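Local coordinates for Lin2722 protein (Listeria innocua, PDB 3DS8) that is of unknown function but probably acts as a hydrolase of the alpha/beta-hydrolase fold on a substrate not yet identified, at residues A[32-40]-A[49-57]; A[172-180]-A[193-203]. All coordinates share one frame; numbering follows the deposited sequence.

Contact 1 of 2, residues A[32-40]-A[49-57]; sequences SSNEALTMT and FEGKLTKDA. With SO4 (sulfate ion), chain D.
M39 and F49 lie side by side on one face of the antiparallel pair formed by strands 36-42 and 46-50. The selenomethionine bends at its third torsion (chi3 74°), which brings its methyl over the ring: M39 CE stands 4.0 Å from the centroid of F49, offset toward the rim, a CH-pi contact, while M39 SE takes a more oblique Met-aromatic position. L37 reaches the same ring with CD1 near the ring plane at the F49 edge, and this methyl also packs 4.1 Å from L53 CG, the two leucines crossing at about a right angle. Flexible, apolar chains suit this face, which helix 73-91 covers.

T38 and E50 run alongside each other on the other face; their backbones form the hydrogen-bonded pair, with T38 N to E50 O at 2.9 Å and E50 N to T38 O at 2.8 Å. The second strand ends at E50; G51 follows with a positive phi (110°), a backbone shape open chiefly to glycine. Beyond it waters bridge the two segments: one accepts from K52 N and can donate to A36 O, and another lies 2.6 Å from both E35 OE1 and K52 O and can donate to either.

E35, its chain extended, crosses T54 nearly perpendicularly. Its carboxylate takes T54 N on the syn lone pair of OE1 at 2.8 Å; T54 OG1 lies implausibly close to OE2, and that pair is doubtful. N34 ND2 donates to D56 O at 3.3 Å and to O4 of a sulfate ion at 3.0 Å, while N34 OD1 accepts from the backbone of K58. Side-chain bonds thus continue the pairing to the type I turn T54-A57. The whole is a beta hairpin at the edge of an alpha/beta-hydrolase sheet.

Contact 2 of 2, residues A[172-180]-A[193-203]; sequences LEVLAIAGE and TISSLATRLFM
M203 turns its selenium-bearing end onto the start of strand 173-180. From CB, which points toward the strand, the chain leaves with CG anti to the carbonyl carbon (chi1 -66°) and bends at chi2 (-64°), which carries the tip to L172 and V174. There SE lies 4.0 Å from V174 CG2, and the terminal CE settles 3.9 Å from L172 CD2, also touching the valine methyl. The side chain crosses V174 at about a right angle and L172 more obliquely; the tip of this selenomethionine lies across two adjoining methyls, L172 CD2 and V174 CG2, to which a long, flexible chain can adapt. Helix 103-114 adds T109, which touches M203.

Farther along the strand the spacing closes, and small residues fit the narrower gap. A176 CB meets T199 OG1 at 3.5 Å, a hydroxyl whose hydrogen-bond partner is Y210 OH, and A178 CB packs against L197 CD2 at 3.7 Å and against the side chain of S196. At the far end T193 OG1 donates to G179 O at 2.8 Å, approaching somewhat out of the carbonyl plane. S196 OG bonds back to T193 O, and a water links it to G179 N; a second water lies within hydrogen-bonding distance of both I177 O and S196 O and can donate to either.

Chemically the contact is graded: dispersion between apolar tips holds one end, whereas the other mixes the apolar A178-L197 contact with one direct bond, T193 OG1 to G179 O, and a water bridge from S196 OG to G179 N. These join the strand to the segment leading to strand 209-216.

Both contacts draw on one mixed sheet but lie on opposite sides of the chain's centre: their own centres are about 29 Å apart, their nearest atoms about 14 Å. Contact 1 closes in sequence before contact 2 opens. It is peripheral and partly exposed, where the outermost strand 46-50 pairs antiparallel with 36-42; contact 2 is wholly buried, on a strand flanked by parallel neighbours. The probable triad of S102, H222 and D188 belongs to the neighbourhood of contact 2: G179 touches its residues, and S196 lies near the probable nucleophile elbow. The sulfate at contact 1, probably from the crystallisation liquor, marks no known site.

Contact 1 of 2, residues A[32-40]-A[49-57]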
# COMPACT_ATOMS: atom_id res chain seq x y z
N SER A 32 -0.62 9.47 -16.91
CA SER A 32 0.76 9.14 -16.47
C SER A 32 1.06 7.66 -16.66
O SER A 32 2.24 7.26 -16.66
CB SER A 32 0.97 9.54 -15.01
OG SER A 32 -0.10 9.13 -14.19
N SER A 33 0.01 6.86 -16.79
CA SER A 33 0.12 5.43 -17.13
C SER A 33 -0.64 5.23 -18.42
O SER A 33 -1.67 5.86 -18.61
CB SER A 33 -0.47 4.53 -16.05
OG SER A 33 0.24 4.59 -14.82
N ASN A 34 -0.15 4.36 -19.30
CA ASN A 34 -0.83 4.19 -20.60
C ASN A 34 -1.26 2.75 -20.92
O ASN A 34 -1.87 2.49 -21.99
CB ASN A 34 -0.03 4.81 -21.73
CG ASN A 34 1.23 4.06 -22.06
OD1 ASN A 34 1.57 3.07 -21.41
ND2 ASN A 34 1.95 4.54 -23.06
N GLU A 35 -0.94 1.82 -20.04
CA GLU A 35 -1.32 0.41 -20.25
C GLU A 35 -1.58 -0.26 -18.90
O GLU A 35 -1.05 0.16 -17.87
CB GLU A 35 -0.24 -0.39 -20.99
CG GLU A 35 0.15 0.11 -22.35
CD GLU A 35 1.21 -0.76 -23.04
OE1 GLU A 35 1.30 -1.96 -22.74
OE2 GLU A 35 1.91 -0.26 -23.94
N ALA A 36 -2.41 -1.30 -18.94
CA ALA A 36 -2.72 -2.07 -17.73
C ALA A 36 -2.84 -3.55 -18.04
O ALA A 36 -3.16 -3.94 -19.16
CB ALA A 36 -3.98 -1.60 -17.06
N LEU A 37 -2.60 -4.33 -17.01
CA LEU A 37 -2.73 -5.78 -17.01
C LEU A 37 -3.56 -6.14 -15.75
O LEU A 37 -3.46 -5.45 -14.73
CB LEU A 37 -1.32 -6.36 -16.94
CG LEU A 37 -1.03 -7.82 -16.95
CD1 LEU A 37 0.47 -8.07 -17.21
CD2 LEU A 37 -1.44 -8.31 -15.66
N THR A 38 -4.42 -7.15 -15.83
CA THR A 38 -5.09 -7.67 -14.63
C THR A 38 -4.46 -9.02 -14.28
O THR A 38 -4.27 -9.85 -15.15
CB THR A 38 -6.62 -7.77 -14.82
OG1 THR A 38 -7.16 -6.45 -14.92
CG2 THR A 38 -7.29 -8.52 -13.63
N MSE A 39 -4.12 -9.21 -13.00
CA MSE A 39 -3.55 -10.47 -12.56
C MSE A 39 -4.32 -10.93 -11.36
O MSE A 39 -4.61 -10.14 -10.49
CB MSE A 39 -2.11 -10.35 -12.08
CG MSE A 39 -1.09 -10.16 -13.11
SE MSE A 39 0.69 -10.39 -12.23
CE MSE A 39 0.74 -12.26 -11.99
N THR A 40 -4.61 -12.23 -11.28
CA THR A 40 -5.26 -12.72 -10.10
C THR A 40 -4.58 -14.01 -9.64
O THR A 40 -3.97 -14.73 -10.44
CB THR A 40 -6.74 -12.95 -10.41
OG1 THR A 40 -6.85 -13.81 -11.53
CG2 THR A 40 -7.46 -11.61 -10.78
N PHE A 49 -3.15 -14.04 -15.87
CA PHE A 49 -2.83 -12.73 -16.44
C PHE A 49 -3.88 -12.47 -17.52
O PHE A 49 -4.15 -13.37 -18.35
CB PHE A 49 -1.51 -12.72 -17.24
CG PHE A 49 -0.26 -13.02 -16.46
CD1 PHE A 49 0.69 -12.02 -16.24
CD2 PHE A 49 0.03 -14.31 -16.06
CE1 PHE A 49 1.90 -12.30 -15.59
CE2 PHE A 49 1.25 -14.61 -15.39
CZ PHE A 49 2.18 -13.60 -15.16
N GLU A 50 -4.41 -11.26 -17.53
CA GLU A 50 -5.26 -10.78 -18.64
C GLU A 50 -4.69 -9.49 -19.17
O GLU A 50 -4.58 -8.49 -18.44
CB GLU A 50 -6.68 -10.55 -18.15
CG GLU A 50 -7.38 -11.81 -17.67
CD GLU A 50 -8.69 -11.50 -16.92
OE1 GLU A 50 -8.65 -11.17 -15.69
OE2 GLU A 50 -9.76 -11.58 -17.58
N GLY A 51 -4.28 -9.52 -20.44
CA GLY A 51 -3.66 -8.39 -21.09
C GLY A 51 -2.19 -8.64 -21.37
O GLY A 51 -1.64 -9.66 -20.95
N LYS A 52 -1.55 -7.73 -22.06
CA LYS A 52 -0.16 -7.86 -22.41
C LYS A 52 0.41 -6.45 -22.37
O LYS A 52 -0.17 -5.55 -22.98
CB LYS A 52 -0.02 -8.41 -23.83
CG LYS A 52 1.42 -8.44 -24.38
CD LYS A 52 2.18 -9.55 -23.69
CE LYS A 52 3.70 -9.55 -23.95
NZ LYS A 52 4.27 -10.90 -23.68
N LEU A 53 1.55 -6.27 -21.74
CA LEU A 53 2.22 -4.97 -21.75
C LEU A 53 3.19 -4.92 -22.91
O LEU A 53 3.88 -5.93 -23.19
CB LEU A 53 2.95 -4.74 -20.42
CG LEU A 53 2.06 -4.83 -19.20
CD1 LEU A 53 2.88 -4.76 -17.90
CD2 LEU A 53 0.98 -3.72 -19.24
N THR A 54 3.21 -3.79 -23.62
CA THR A 54 4.06 -3.61 -24.79
C THR A 54 5.35 -2.92 -24.41
O THR A 54 5.53 -2.48 -23.25
CB THR A 54 3.39 -2.75 -25.90
OG1 THR A 54 3.40 -1.36 -25.52
CG2 THR A 54 1.96 -3.20 -26.16
N LYS A 55 6.24 -2.84 -25.40
CA LYS A 55 7.51 -2.11 -25.27
C LYS A 55 7.29 -0.62 -25.04
O LYS A 55 8.17 0.05 -24.48
CB LYS A 55 8.40 -2.31 -26.51
CG LYS A 55 7.75 -1.91 -27.84
CD LYS A 55 8.67 -2.22 -29.03
CE LYS A 55 8.12 -1.63 -30.31
NZ LYS A 55 9.02 -1.94 -31.47
N ASP A 56 6.14 -0.09 -25.47
CA ASP A 56 5.83 1.31 -25.25
C ASP A 56 5.09 1.57 -23.94
O ASP A 56 4.59 2.70 -23.74
CB ASP A 56 5.01 1.86 -26.40
CG ASP A 56 5.74 1.83 -27.71
OD1 ASP A 56 6.88 2.36 -27.79
OD2 ASP A 56 5.18 1.26 -28.64
N ALA A 57 5.02 0.58 -23.04
CA ALA A 57 4.31 0.80 -21.76
C ALA A 57 4.94 1.88 -20.92
O ALA A 57 6.14 1.88 -20.68
CB ALA A 57 4.17 -0.54 -20.94
S SO4 D . 1.04 7.41 -24.18
O1 SO4 D . 2.12 6.89 -23.36
O2 SO4 D . 0.25 8.35 -23.37
O3 SO4 D . 1.64 8.07 -25.34
O4 SO4 D . 0.18 6.33 -24.67
O HOH W 1 -1.00 -3.06 -23.32
O HOH W 2 -3.17 -5.06 -21.60
O HOH W 3 -5.86 -5.95 -19.29
O HOH W 4 -6.60 -12.17 -14.25

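Contact 2 of 2, residues A[172-180]-A[193-203]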
# COMPACT_ATOMS: atom_id res chain seq x y z
N LEU A 172 13.14 2.38 -0.11
CA LEU A 172 11.67 2.33 0.02
C LEU A 172 11.12 3.73 0.34
O LEU A 172 11.70 4.47 1.13
CB LEU A 172 11.21 1.36 1.08
CG LEU A 172 9.71 1.01 1.12
CD1 LEU A 172 9.32 0.16 -0.06
CD2 LEU A 172 9.27 0.35 2.44
N GLU A 173 9.99 4.07 -0.25
CA GLU A 173 9.32 5.36 0.03
C GLU A 173 7.87 5.02 0.37
O GLU A 173 7.20 4.34 -0.39
CB GLU A 173 9.39 6.29 -1.19
CG GLU A 173 10.80 6.65 -1.61
CD GLU A 173 10.89 7.54 -2.83
OE1 GLU A 173 9.84 7.71 -3.47
OE2 GLU A 173 11.99 8.13 -3.10
N VAL A 174 7.42 5.48 1.52
CA VAL A 174 6.15 5.05 2.08
C VAL A 174 5.25 6.24 2.30
O VAL A 174 5.68 7.25 2.89
CB VAL A 174 6.35 4.26 3.41
CG1 VAL A 174 5.01 3.96 4.03
CG2 VAL A 174 7.14 3.00 3.18
N LEU A 175 4.01 6.13 1.83
CA LEU A 175 2.97 7.12 2.09
C LEU A 175 1.84 6.41 2.80
O LEU A 175 1.27 5.41 2.29
CB LEU A 175 2.43 7.74 0.78
CG LEU A 175 1.17 8.58 0.90
CD1 LEU A 175 1.42 9.79 1.79
CD2 LEU A 175 0.69 8.99 -0.57
N ALA A 176 1.52 6.88 4.02
CA ALA A 176 0.42 6.34 4.79
C ALA A 176 -0.71 7.36 4.81
O ALA A 176 -0.59 8.49 5.34
CB ALA A 176 0.84 6.02 6.25
N ILE A 177 -1.82 6.97 4.19
CA ILE A 177 -3.04 7.73 4.16
C ILE A 177 -4.03 7.21 5.16
O ILE A 177 -4.30 5.98 5.23
CB ILE A 177 -3.64 7.69 2.74
CG1 ILE A 177 -2.76 8.50 1.77
CG2 ILE A 177 -5.10 8.19 2.74
CD1 ILE A 177 -3.19 8.38 0.30
N ALA A 178 -4.54 8.11 6.01
CA ALA A 178 -5.44 7.72 7.06
C ALA A 178 -6.67 8.60 7.06
O ALA A 178 -6.60 9.79 6.75
CB ALA A 178 -4.78 7.82 8.43
N GLY A 179 -7.81 8.01 7.40
CA GLY A 179 -9.05 8.78 7.62
C GLY A 179 -9.41 8.95 9.09
O GLY A 179 -9.11 8.11 9.95
N GLU A 180 -10.07 10.06 9.38
CA GLU A 180 -10.57 10.36 10.68
C GLU A 180 -11.98 10.98 10.42
O GLU A 180 -12.12 12.01 9.70
CB GLU A 180 -9.61 11.33 11.37
CG GLU A 180 -10.03 11.73 12.67
CD GLU A 180 -9.00 12.58 13.40
OE1 GLU A 180 -8.54 13.62 12.86
OE2 GLU A 180 -8.73 12.23 14.55
N THR A 193 -7.58 5.77 13.52
CA THR A 193 -6.69 6.58 12.73
C THR A 193 -5.25 6.30 13.06
O THR A 193 -4.40 6.16 12.17
CB THR A 193 -7.03 8.09 12.94
OG1 THR A 193 -8.42 8.29 12.69
CG2 THR A 193 -6.22 8.93 12.03
N ILE A 194 -4.97 6.12 14.35
CA ILE A 194 -3.62 5.83 14.77
C ILE A 194 -3.07 4.49 14.22
O ILE A 194 -1.89 4.38 13.91
CB ILE A 194 -3.51 5.91 16.29
CG1 ILE A 194 -3.49 7.42 16.67
CG2 ILE A 194 -2.26 5.15 16.84
CD1 ILE A 194 -3.86 7.68 18.02
N SER A 195 -3.92 3.49 14.14
CA SER A 195 -3.56 2.17 13.57
C SER A 195 -3.11 2.35 12.14
O SER A 195 -2.12 1.77 11.71
CB SER A 195 -4.72 1.20 13.62
OG SER A 195 -4.33 -0.06 13.08
N SER A 196 -3.83 3.18 11.40
CA SER A 196 -3.46 3.46 9.99
C SER A 196 -2.22 4.34 9.77
O SER A 196 -1.74 4.47 8.63
CB SER A 196 -4.69 3.98 9.20
OG SER A 196 -5.46 4.87 9.90
N LEU A 197 -1.69 4.91 10.87
CA LEU A 197 -0.46 5.67 10.86
C LEU A 197 0.67 5.01 11.63
O LEU A 197 1.74 5.60 11.75
CB LEU A 197 -0.72 7.03 11.47
CG LEU A 197 -1.72 7.96 10.77
CD1 LEU A 197 -2.00 9.14 11.75
CD2 LEU A 197 -1.23 8.43 9.42
N ALA A 198 0.46 3.78 12.08
CA ALA A 198 1.41 3.16 13.01
C ALA A 198 2.73 2.78 12.33
O ALA A 198 3.71 2.51 13.01
CB ALA A 198 0.77 2.00 13.73
N THR A 199 2.76 2.84 11.00
CA THR A 199 4.00 2.89 10.23
C THR A 199 5.01 3.89 10.79
O THR A 199 6.21 3.72 10.60
CB THR A 199 3.72 3.23 8.75
OG1 THR A 199 2.61 4.13 8.66
CG2 THR A 199 3.39 1.93 7.95
N ARG A 200 4.53 4.93 11.48
CA ARG A 200 5.42 5.92 12.11
C ARG A 200 6.45 5.29 13.04
O ARG A 200 7.52 5.87 13.28
CB ARG A 200 4.51 6.84 12.95
CG ARG A 200 5.11 7.94 13.58
CD ARG A 200 4.05 8.58 14.46
NE ARG A 200 3.04 9.29 13.68
CZ ARG A 200 2.20 10.18 14.22
NH1 ARG A 200 2.29 10.46 15.50
NH2 ARG A 200 1.29 10.80 13.48
N LEU A 201 6.13 4.12 13.56
CA LEU A 201 6.97 3.46 14.55
C LEU A 201 8.01 2.49 13.97
O LEU A 201 8.84 1.97 14.72
CB LEU A 201 6.09 2.75 15.57
CG LEU A 201 5.05 3.69 16.24
CD1 LEU A 201 4.35 2.98 17.30
CD2 LEU A 201 5.67 4.98 16.79
N PHE A 202 8.01 2.29 12.66
CA PHE A 202 8.98 1.40 12.05
C PHE A 202 9.50 1.83 10.68
O PHE A 202 10.60 1.39 10.28
CB PHE A 202 8.46 -0.07 12.05
CG PHE A 202 7.25 -0.33 11.20
CD1 PHE A 202 7.39 -0.79 9.90
CD2 PHE A 202 5.96 -0.19 11.70
CE1 PHE A 202 6.32 -1.05 9.12
CE2 PHE A 202 4.87 -0.46 10.91
CZ PHE A 202 5.04 -0.89 9.62
N MSE A 203 8.79 2.71 9.97
CA MSE A 203 9.29 3.13 8.67
C MSE A 203 10.35 4.26 8.71
O MSE A 203 11.36 4.18 7.98
CB MSE A 203 8.15 3.45 7.74
CG MSE A 203 7.34 2.24 7.40
SE MSE A 203 8.46 0.93 6.40
CE MSE A 203 7.00 -0.13 5.59
O HOH W 5 -2.71 3.51 6.17
O HOH W 6 -7.67 5.19 7.92